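Local structure of C-type lectin domain family 4, member b1 (Mus musculus, 6LKR) at residues H15-P20 with V128-K133; L42-S47 with W76-Q81. The protein binds calcium and probably carbohydrate, as a C-type lectin receptor of innate immunity on the cell surface. All coordinates share one frame; numbering follows the deposited sequence. Where two conformers were deposited one is given.

Interaction 1 closes the domain at its ends, pairing strand 15-18 with strand 126-132, whereas interaction 2 lies between those segments along the chain and joins the loop ahead of helix 48-56 to the turn after strand 76-78. Their centres are about 12 Å apart, and both reach the same mixed sheet. They also touch: the backbone of Val128 bonds to that of Val43, and Gln130 OE1 accepts a bond from Val44 N at 2.9 Å. The C-terminal strand thus grips the loop through Val43 and Val44, and Trp78 packs on Val44 and Ile45 of the same loop. Both contacts meet the second subunit, and the calcium site lies apart from them.

Interaction 1: H15-P20 with V128-K133; sequences HCYLVP and VCQMKK
Tyr17 and Gln130 lie side by side on the antiparallel ladder that brings the two ends of the C-type lectin fold together. Four backbone hydrogen bonds carry it, two each at the Cys16-Met131 and Leu18-Cys129 pairs. The shortest, Cys16 N to Met131 O, is 2.8 Å, and Cys129 N to Leu18 O is the straightest. Between them, CA-H...O contacts fill in, such as Gln130 CA to Cys16 O at 3.1 Å.

Two disulfides tie the ladder to its surroundings: Cys16 is joined to Cys5 and Cys129 to Cys35. Cys16 CB also packs on Met131 CG, Cys16 SG lies against the backbone of Lys133, and the Pro20 ring reaches Cys129 SG. Beyond the regular strand, Val19 CG2 meets Val128 CG1 in the conformer given, and both valines also pack on Tyr64.

Tyr17 and Gln130 form a non-hydrogen-bonded pair on the face that helix 48-56 covers, where Tyr17 meets Phe53. The CD2-CE2 side of the phenol runs along the glutamine, Tyr17 CE2 lying 3.6 Å from Gln130 CB, with ring and amide planes 72° apart. Gln130 CG sits between its own backbone N and carbonyl carbon (chi1 87°), and the chain then runs out extended, carrying the amide alongside the phenol. Its OE1 accepts from Val44 N, and a water lying in the plane of the Tyr17 ring, between that oxygen and the phenol OH, may add a second bond to the buried amide.

The other end of the amide reaches the imidazole of His15, whose plane is turned 50° from it: Gln130 NE2 stands over one face, off toward the rim, 3.4 Å from His15 CD2.

Interaction 2: L42-S47 with W76-Q81; sequences LVVIHS and WQWVDQ
Trp78 lays one face of its indole against the loop at Val44 and Ile45. Within the C-type lectin domain this packs the link between strand 41-42 and helix 48-56 onto the end of strand 76-78 and its turn. Val44 CG1 sits over the five-membered ring as a CH-pi contact, 4.0 Å from the centroid and 29° off the normal. Over the six-membered ring lies the backbone, with Ile45 N 3.4 Å from Trp78 CH2. The edge of the His46 imidazole points at the face of the five-membered ring, a T-shaped pair with planes at 70°, and His46 CE1 approaches Trp78 CD1 at 3.5 Å. Leu68 of strand 64-70 also packs on Trp78.

A type I turn, Trp78 to Gln81, brings the next two side chains round to the same loop. Val79 CG2 rests on Leu42 O at 3.4 Å and on Val44 CG2. The Asp80 carboxylate crosses the Val44 methyls.

Thr82 OG1 bonds both Asp80 OD1 and His46 NE2, a shared hydroxyl that would restrain the imidazole's rotation. No hydrogen bond joins the two segments directly, so the contact rests on apolar and aromatic packing, its polar rim tied through Thr82.

Interaction 1: H15-P20 with V128-K133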
ATOM      1  N   HIS A  15       9.277   0.937   6.019  1.00 25.86           N
ATOM      2  CA  HIS A  15      10.036   1.061   4.747  1.00 27.39           C
ATOM      3  C   HIS A  15      11.425   1.645   4.984  1.00 27.83           C
ATOM      4  O   HIS A  15      11.632   2.328   6.005  1.00 25.21           O
ATOM      5  CB  HIS A  15       9.272   1.923   3.737  1.00 26.97           C
ATOM      6  CG  HIS A  15       7.948   1.358   3.366  1.00 26.23           C
ATOM      7  ND1 HIS A  15       6.760   1.863   3.880  1.00 29.83           N
ATOM      8  CD2 HIS A  15       7.615   0.334   2.549  1.00 28.72           C
ATOM      9  CE1 HIS A  15       5.749   1.183   3.369  1.00 30.76           C
ATOM     10  NE2 HIS A  15       6.247   0.236   2.555  1.00 27.72           N
ATOM     11  N   CYS A  16      12.323   1.355   4.046  1.00 23.85           N
ATOM     12  CA  CYS A  16      13.653   1.968   3.888  1.00 24.55           C
ATOM     13  C   CYS A  16      13.615   2.847   2.640  1.00 23.14           C
ATOM     14  O   CYS A  16      13.007   2.423   1.643  1.00 24.46           O
ATOM     15  CB  CYS A  16      14.716   0.884   3.768  1.00 29.41           C
ATOM     16  SG  CYS A  16      14.572  -0.342   5.089  1.00 36.41           S
ATOM     17  N   TYR A  17      14.261   4.011   2.698  1.00 22.25           N
ATOM     18  CA  TYR A  17      14.265   5.018   1.612  1.00 24.21           C
ATOM     19  C   TYR A  17      15.703   5.355   1.218  1.00 22.25           C
ATOM     20  O   TYR A  17      16.597   5.355   2.096  1.00 25.29           O
ATOM     21  CB  TYR A  17      13.501   6.264   2.055  1.00 22.72           C
ATOM     22  CG  TYR A  17      12.045   6.005   2.351  1.00 25.26           C
ATOM     23  CD1 TYR A  17      11.638   5.564   3.596  1.00 24.30           C
ATOM     24  CD2 TYR A  17      11.079   6.160   1.370  1.00 23.39           C
ATOM     25  CE1 TYR A  17      10.305   5.306   3.868  1.00 24.82           C
ATOM     26  CE2 TYR A  17       9.738   5.923   1.628  1.00 24.43           C
ATOM     27  CZ  TYR A  17       9.350   5.490   2.881  1.00 25.74           C
ATOM     28  OH  TYR A  17       8.034   5.254   3.147  1.00 25.65           O
ATOM     29  N   LEU A  18      15.906   5.654  -0.067  1.00 23.80           N
ATOM     30  CA  LEU A  18      17.211   6.116  -0.604  1.00 26.36           C
ATOM     31  C   LEU A  18      16.999   7.071  -1.775  1.00 24.02           C
ATOM     32  O   LEU A  18      16.250   6.720  -2.707  1.00 26.73           O
ATOM     33  CB  LEU A  18      18.034   4.906  -1.057  1.00 23.86           C
ATOM     34  CG  LEU A  18      19.417   5.255  -1.610  1.00 30.12           C
ATOM     35  CD1 LEU A  18      20.376   5.507  -0.467  1.00 35.38           C
ATOM     36  CD2 LEU A  18      19.948   4.161  -2.532  1.00 31.57           C
ATOM     37  N   VAL A  19      17.716   8.190  -1.756  1.00 24.98           N
ATOM     38  CA  VAL A  19      17.926   9.068  -2.939  1.00 26.90           C
ATOM     39  C   VAL A  19      19.186   8.556  -3.637  1.00 33.27           C
ATOM     40  O   VAL A  19      20.285   8.730  -3.122  1.00 30.24           O
ATOM     41  CB  VAL A  19      18.053  10.548  -2.529  1.00 30.19           C
ATOM     42  CG1 VAL A  19      18.257  11.437  -3.740  1.00 29.61           C
ATOM     43  CG2 VAL A  19      16.856  11.011  -1.715  1.00 28.35           C
ATOM     44  N   PRO A  20      19.067   7.871  -4.793  1.00 30.56           N
ATOM     45  CA  PRO A  20      20.237   7.324  -5.479  1.00 37.64           C
ATOM     46  C   PRO A  20      21.090   8.413  -6.144  1.00 42.09           C
ATOM     47  O   PRO A  20      20.566   9.467  -6.472  1.00 37.89           O
ATOM     48  CB  PRO A  20      19.651   6.344  -6.511  1.00 36.71           C
ATOM     49  CG  PRO A  20      18.226   6.792  -6.728  1.00 36.66           C
ATOM     50  CD  PRO A  20      17.812   7.564  -5.489  1.00 33.60           C
ATOM     51  N   VAL A 128      13.596   8.979  -5.910  1.00 27.00           N
ATOM     52  CA  VAL A 128      13.661   8.416  -4.529  0.53 27.18           C
ATOM     53  C   VAL A 128      13.075   7.003  -4.577  1.00 26.21           C
ATOM     54  O   VAL A 128      12.000   6.844  -5.191  1.00 27.18           O
ATOM     55  CB  VAL A 128      12.904   9.280  -3.500  0.53 26.78           C
ATOM     56  CG1 VAL A 128      13.515   9.141  -2.114  0.53 26.16           C
ATOM     57  CG2 VAL A 128      12.827  10.742  -3.900  0.53 21.91           C
ATOM     58  N   CYS A 129      13.764   6.039  -3.982  1.00 23.53           N
ATOM     59  CA  CYS A 129      13.379   4.611  -3.967  1.00 24.81           C
ATOM     60  C   CYS A 129      12.944   4.227  -2.559  1.00 25.57           C
ATOM     61  O   CYS A 129      13.403   4.856  -1.578  1.00 26.69           O
ATOM     62  CB  CYS A 129      14.522   3.694  -4.386  1.00 25.21           C
ATOM     63  SG  CYS A 129      15.270   4.088  -5.989  1.00 29.82           S
ATOM     64  N   GLN A 130      12.115   3.198  -2.468  1.00 23.28           N
ATOM     65  CA  GLN A 130      11.697   2.625  -1.175  1.00 23.63           C
ATOM     66  C   GLN A 130      11.665   1.110  -1.323  1.00 24.45           C
ATOM     67  O   GLN A 130      11.409   0.617  -2.442  1.00 25.32           O
ATOM     68  CB  GLN A 130      10.353   3.209  -0.723  1.00 26.43           C
ATOM     69  CG  GLN A 130       9.135   2.485  -1.258  1.00 24.64           C
ATOM     70  CD  GLN A 130       7.845   3.055  -0.715  1.00 25.75           C
ATOM     71  OE1 GLN A 130       7.624   4.259  -0.748  1.00 24.69           O
ATOM     72  NE2 GLN A 130       6.987   2.186  -0.208  1.00 25.92           N
ATOM     73  N   MET A 131      11.924   0.417  -0.220  1.00 26.77           N
ATOM     74  CA  MET A 131      11.694  -1.040  -0.098  1.00 29.84           C
ATOM     75  C   MET A 131      11.155  -1.320   1.303  1.00 31.45           C
ATOM     76  O   MET A 131      11.284  -0.442   2.174  1.00 28.72           O
ATOM     77  CB  MET A 131      12.998  -1.809  -0.320  1.00 30.48           C
ATOM     78  CG  MET A 131      14.087  -1.447   0.661  1.00 34.88           C
ATOM     79  SD  MET A 131      15.510  -2.575   0.556  1.00 43.73           S
ATOM     80  CE  MET A 131      16.018  -2.312  -1.134  1.00 29.85           C
ATOM     81  N   LYS A 132      10.571  -2.496   1.501  1.00 28.65           N
ATOM     82  CA  LYS A 132      10.153  -2.982   2.837  1.00 35.74           C
ATOM     83  C   LYS A 132      11.409  -3.210   3.683  1.00 37.25           C
ATOM     84  O   LYS A 132      12.438  -3.613   3.112  1.00 37.45           O
ATOM     85  CB  LYS A 132       9.288  -4.233   2.685  1.00 42.49           C
ATOM     86  CG  LYS A 132       7.934  -3.975   2.036  1.00 47.55           C
ATOM     87  CD  LYS A 132       7.295  -5.213   1.450  1.00 59.55           C
ATOM     88  CE  LYS A 132       6.102  -4.904   0.573  1.00 65.82           C
ATOM     89  NZ  LYS A 132       4.837  -4.918   1.347  1.00 66.25           N
ATOM     90  N   LYS A 133      11.338  -2.889   4.977  1.00 34.07           N
ATOM     91  CA  LYS A 133      12.408  -3.135   5.981  0.52 44.95           C
ATOM     92  C   LYS A 133      12.468  -4.637   6.268  1.00 53.40           C
ATOM     93  O   LYS A 133      11.536  -5.346   5.834  1.00 53.10           O
ATOM     94  CB  LYS A 133      12.121  -2.361   7.275  0.52 42.29           C
ATOM     95  CG  LYS A 133      11.014  -2.947   8.147  0.52 44.94           C
ATOM     96  CD  LYS A 133      10.744  -2.177   9.429  0.52 48.32           C
ATOM     97  CE  LYS A 133       9.954  -2.978  10.447  0.52 45.79           C
ATOM     98  NZ  LYS A 133       8.719  -3.555   9.861  0.52 38.66           N
TER
HETATM   99  O   HOH W   1       6.316   5.661   1.280  1.00 26.41           O

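Interaction 2: L42-S47 with W76-Q81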
ATOM      1  N   LEU A  42      10.245   3.116  -7.078  1.00 25.98           N
ATOM      2  CA  LEU A  42      10.046   4.569  -6.872  1.00 23.33           C
ATOM      3  C   LEU A  42       9.041   4.703  -5.728  1.00 21.32           C
ATOM      4  O   LEU A  42       8.148   3.835  -5.614  1.00 23.37           O
ATOM      5  CB  LEU A  42       9.519   5.224  -8.149  1.00 24.14           C
ATOM      6  CG  LEU A  42      10.544   5.447  -9.258  1.00 28.32           C
ATOM      7  CD1 LEU A  42       9.844   5.940 -10.514  1.00 27.01           C
ATOM      8  CD2 LEU A  42      11.622   6.436  -8.820  1.00 25.85           C
ATOM      9  N   VAL A  43       9.204   5.722  -4.893  1.00 22.41           N
ATOM     10  CA  VAL A  43       8.427   5.893  -3.638  1.00 20.30           C
ATOM     11  C   VAL A  43       6.932   5.860  -3.959  1.00 23.94           C
ATOM     12  O   VAL A  43       6.489   6.441  -4.985  1.00 24.81           O
ATOM     13  CB  VAL A  43       8.794   7.161  -2.849  1.00 21.69           C
ATOM     14  CG1 VAL A  43      10.127   6.993  -2.158  1.00 22.95           C
ATOM     15  CG2 VAL A  43       8.754   8.422  -3.698  1.00 22.37           C
ATOM     16  N   VAL A  44       6.202   5.190  -3.080  1.00 22.23           N
ATOM     17  CA  VAL A  44       4.729   5.023  -3.119  1.00 21.41           C
ATOM     18  C   VAL A  44       4.198   5.742  -1.879  1.00 24.34           C
ATOM     19  O   VAL A  44       4.433   5.245  -0.756  1.00 23.78           O
ATOM     20  CB  VAL A  44       4.373   3.528  -3.150  1.00 24.29           C
ATOM     21  CG1 VAL A  44       2.886   3.294  -2.955  1.00 20.54           C
ATOM     22  CG2 VAL A  44       4.872   2.868  -4.431  1.00 22.93           C
ATOM     23  N   ILE A  45       3.592   6.912  -2.066  1.00 27.45           N
ATOM     24  CA  ILE A  45       3.347   7.888  -0.961  1.00 23.26           C
ATOM     25  C   ILE A  45       1.876   7.793  -0.566  1.00 28.37           C
ATOM     26  O   ILE A  45       1.040   8.387  -1.264  1.00 26.51           O
ATOM     27  CB  ILE A  45       3.769   9.313  -1.364  1.00 23.26           C
ATOM     28  CG1 ILE A  45       5.180   9.313  -1.955  1.00 25.14           C
ATOM     29  CG2 ILE A  45       3.646  10.257  -0.170  1.00 22.80           C
ATOM     30  CD1 ILE A  45       5.711  10.678  -2.334  1.00 24.37           C
ATOM     31  N   HIS A  46       1.583   7.071   0.518  1.00 28.34           N
ATOM     32  CA  HIS A  46       0.193   6.739   0.926  1.00 30.64           C
ATOM     33  C   HIS A  46      -0.363   7.721   1.958  1.00 35.81           C
ATOM     34  O   HIS A  46      -1.596   7.717   2.122  1.00 33.27           O
ATOM     35  CB  HIS A  46       0.112   5.292   1.416  1.00 25.36           C
ATOM     36  CG  HIS A  46      -0.013   4.335   0.279  1.00 29.01           C
ATOM     37  ND1 HIS A  46      -0.912   4.548  -0.755  1.00 32.15           N
ATOM     38  CD2 HIS A  46       0.635   3.188  -0.011  1.00 28.59           C
ATOM     39  CE1 HIS A  46      -0.798   3.565  -1.632  1.00 29.69           C
ATOM     40  NE2 HIS A  46       0.140   2.723  -1.200  1.00 29.07           N
ATOM     41  N   SER A  47       0.483   8.524   2.613  1.00 27.72           N
ATOM     42  CA  SER A  47       0.095   9.310   3.816  1.00 26.14           C
ATOM     43  C   SER A  47       0.853  10.633   3.882  1.00 29.68           C
ATOM     44  O   SER A  47       1.936  10.735   3.277  1.00 25.73           O
ATOM     45  CB  SER A  47       0.337   8.523   5.078  1.00 25.31           C
ATOM     46  OG  SER A  47       1.729   8.400   5.327  1.00 28.98           O
ATOM     47  N   TRP A  76      -4.318   7.342 -12.196  1.00 28.57           N
ATOM     48  CA  TRP A  76      -3.041   7.272 -11.443  1.00 27.26           C
ATOM     49  C   TRP A  76      -2.917   5.895 -10.791  1.00 29.88           C
ATOM     50  O   TRP A  76      -3.876   5.427 -10.168  1.00 28.18           O
ATOM     51  CB  TRP A  76      -2.957   8.417 -10.426  1.00 25.13           C
ATOM     52  CG  TRP A  76      -3.130   9.759 -11.065  1.00 27.34           C
ATOM     53  CD1 TRP A  76      -4.218  10.581 -10.982  1.00 28.74           C
ATOM     54  CD2 TRP A  76      -2.209  10.408 -11.959  1.00 25.15           C
ATOM     55  NE1 TRP A  76      -4.024  11.704 -11.739  1.00 27.09           N
ATOM     56  CE2 TRP A  76      -2.798  11.630 -12.344  1.00 28.25           C
ATOM     57  CE3 TRP A  76      -0.932  10.098 -12.437  1.00 27.44           C
ATOM     58  CZ2 TRP A  76      -2.163  12.526 -13.199  1.00 28.38           C
ATOM     59  CZ3 TRP A  76      -0.302  10.987 -13.278  1.00 27.22           C
ATOM     60  CH2 TRP A  76      -0.910  12.184 -13.655  1.00 28.37           C
ATOM     61  N   GLN A  77      -1.753   5.278 -10.943  1.00 23.36           N
ATOM     62  CA  GLN A  77      -1.438   3.962 -10.356  1.00 29.74           C
ATOM     63  C   GLN A  77      -0.061   4.066  -9.704  1.00 27.23           C
ATOM     64  O   GLN A  77       0.838   4.688 -10.313  1.00 25.34           O
ATOM     65  CB  GLN A  77      -1.498   2.894 -11.449  1.00 33.28           C
ATOM     66  CG  GLN A  77      -1.376   1.462 -10.941  1.00 49.83           C
ATOM     67  CD  GLN A  77      -1.763   0.463 -12.009  1.00 56.91           C
ATOM     68  OE1 GLN A  77      -2.935   0.323 -12.355  1.00 59.34           O
ATOM     69  NE2 GLN A  77      -0.775  -0.222 -12.563  1.00 48.46           N
ATOM     70  N   TRP A  78       0.075   3.507  -8.502  1.00 24.56           N
ATOM     71  CA  TRP A  78       1.380   3.358  -7.813  1.00 23.80           C
ATOM     72  C   TRP A  78       2.140   2.198  -8.455  1.00 27.25           C
ATOM     73  O   TRP A  78       1.488   1.231  -8.876  1.00 25.96           O
ATOM     74  CB  TRP A  78       1.179   3.139  -6.312  1.00 21.84           C
ATOM     75  CG  TRP A  78       0.612   4.332  -5.616  1.00 22.43           C
ATOM     76  CD1 TRP A  78      -0.628   4.452  -5.056  1.00 25.15           C
ATOM     77  CD2 TRP A  78       1.265   5.598  -5.423  1.00 23.90           C
ATOM     78  NE1 TRP A  78      -0.782   5.701  -4.511  1.00 27.68           N
ATOM     79  CE2 TRP A  78       0.361   6.428  -4.725  1.00 27.54           C
ATOM     80  CE3 TRP A  78       2.530   6.104  -5.753  1.00 22.13           C
ATOM     81  CZ2 TRP A  78       0.675   7.741  -4.380  1.00 22.85           C
ATOM     82  CZ3 TRP A  78       2.839   7.400  -5.406  1.00 21.58           C
ATOM     83  CH2 TRP A  78       1.919   8.208  -4.736  1.00 24.22           C
ATOM     84  N   VAL A  79       3.470   2.272  -8.493  1.00 24.41           N
ATOM     85  CA  VAL A  79       4.312   1.237  -9.163  1.00 24.39           C
ATOM     86  C   VAL A  79       4.197  -0.111  -8.438  1.00 31.79           C
ATOM     87  O   VAL A  79       4.510  -1.116  -9.075  1.00 28.65           O
ATOM     88  CB  VAL A  79       5.781   1.673  -9.291  1.00 28.44           C
ATOM     89  CG1 VAL A  79       5.933   2.748 -10.353  1.00 30.53           C
ATOM     90  CG2 VAL A  79       6.378   2.118  -7.962  1.00 23.02           C
ATOM     91  N   ASP A  80       3.766  -0.157  -7.173  1.00 27.48           N
ATOM     92  CA  ASP A  80       3.565  -1.444  -6.448  1.00 31.86           C
ATOM     93  C   ASP A  80       2.101  -1.881  -6.571  1.00 32.70           C
ATOM     94  O   ASP A  80       1.730  -2.875  -5.918  1.00 34.09           O
ATOM     95  CB  ASP A  80       4.030  -1.343  -4.994  1.00 33.40           C
ATOM     96  CG  ASP A  80       3.163  -0.451  -4.133  1.00 32.37           C
ATOM     97  OD1 ASP A  80       2.194   0.141  -4.676  1.00 26.71           O
ATOM     98  OD2 ASP A  80       3.470  -0.350  -2.932  1.00 27.95           O
ATOM     99  N   GLN A  81       1.303  -1.123  -7.329  1.00 27.22           N
ATOM    100  CA  GLN A  81      -0.107  -1.419  -7.692  1.00 30.85           C
ATOM    101  C   GLN A  81      -1.047  -1.266  -6.491  1.00 33.40           C
ATOM    102  O   GLN A  81      -2.224  -1.641  -6.641  1.00 29.60           O
ATOM    103  CB  GLN A  81      -0.231  -2.835  -8.254  1.00 38.19           C
ATOM    104  CG  GLN A  81       0.740  -3.145  -9.380  1.00 49.69           C
ATOM    105  CD  GLN A  81       0.620  -4.595  -9.772  1.00 58.13           C
ATOM    106  OE1 GLN A  81       1.191  -5.483  -9.133  1.00 64.00           O
ATOM    107  NE2 GLN A  81      -0.157  -4.844 -10.810  1.00 49.18           N
TER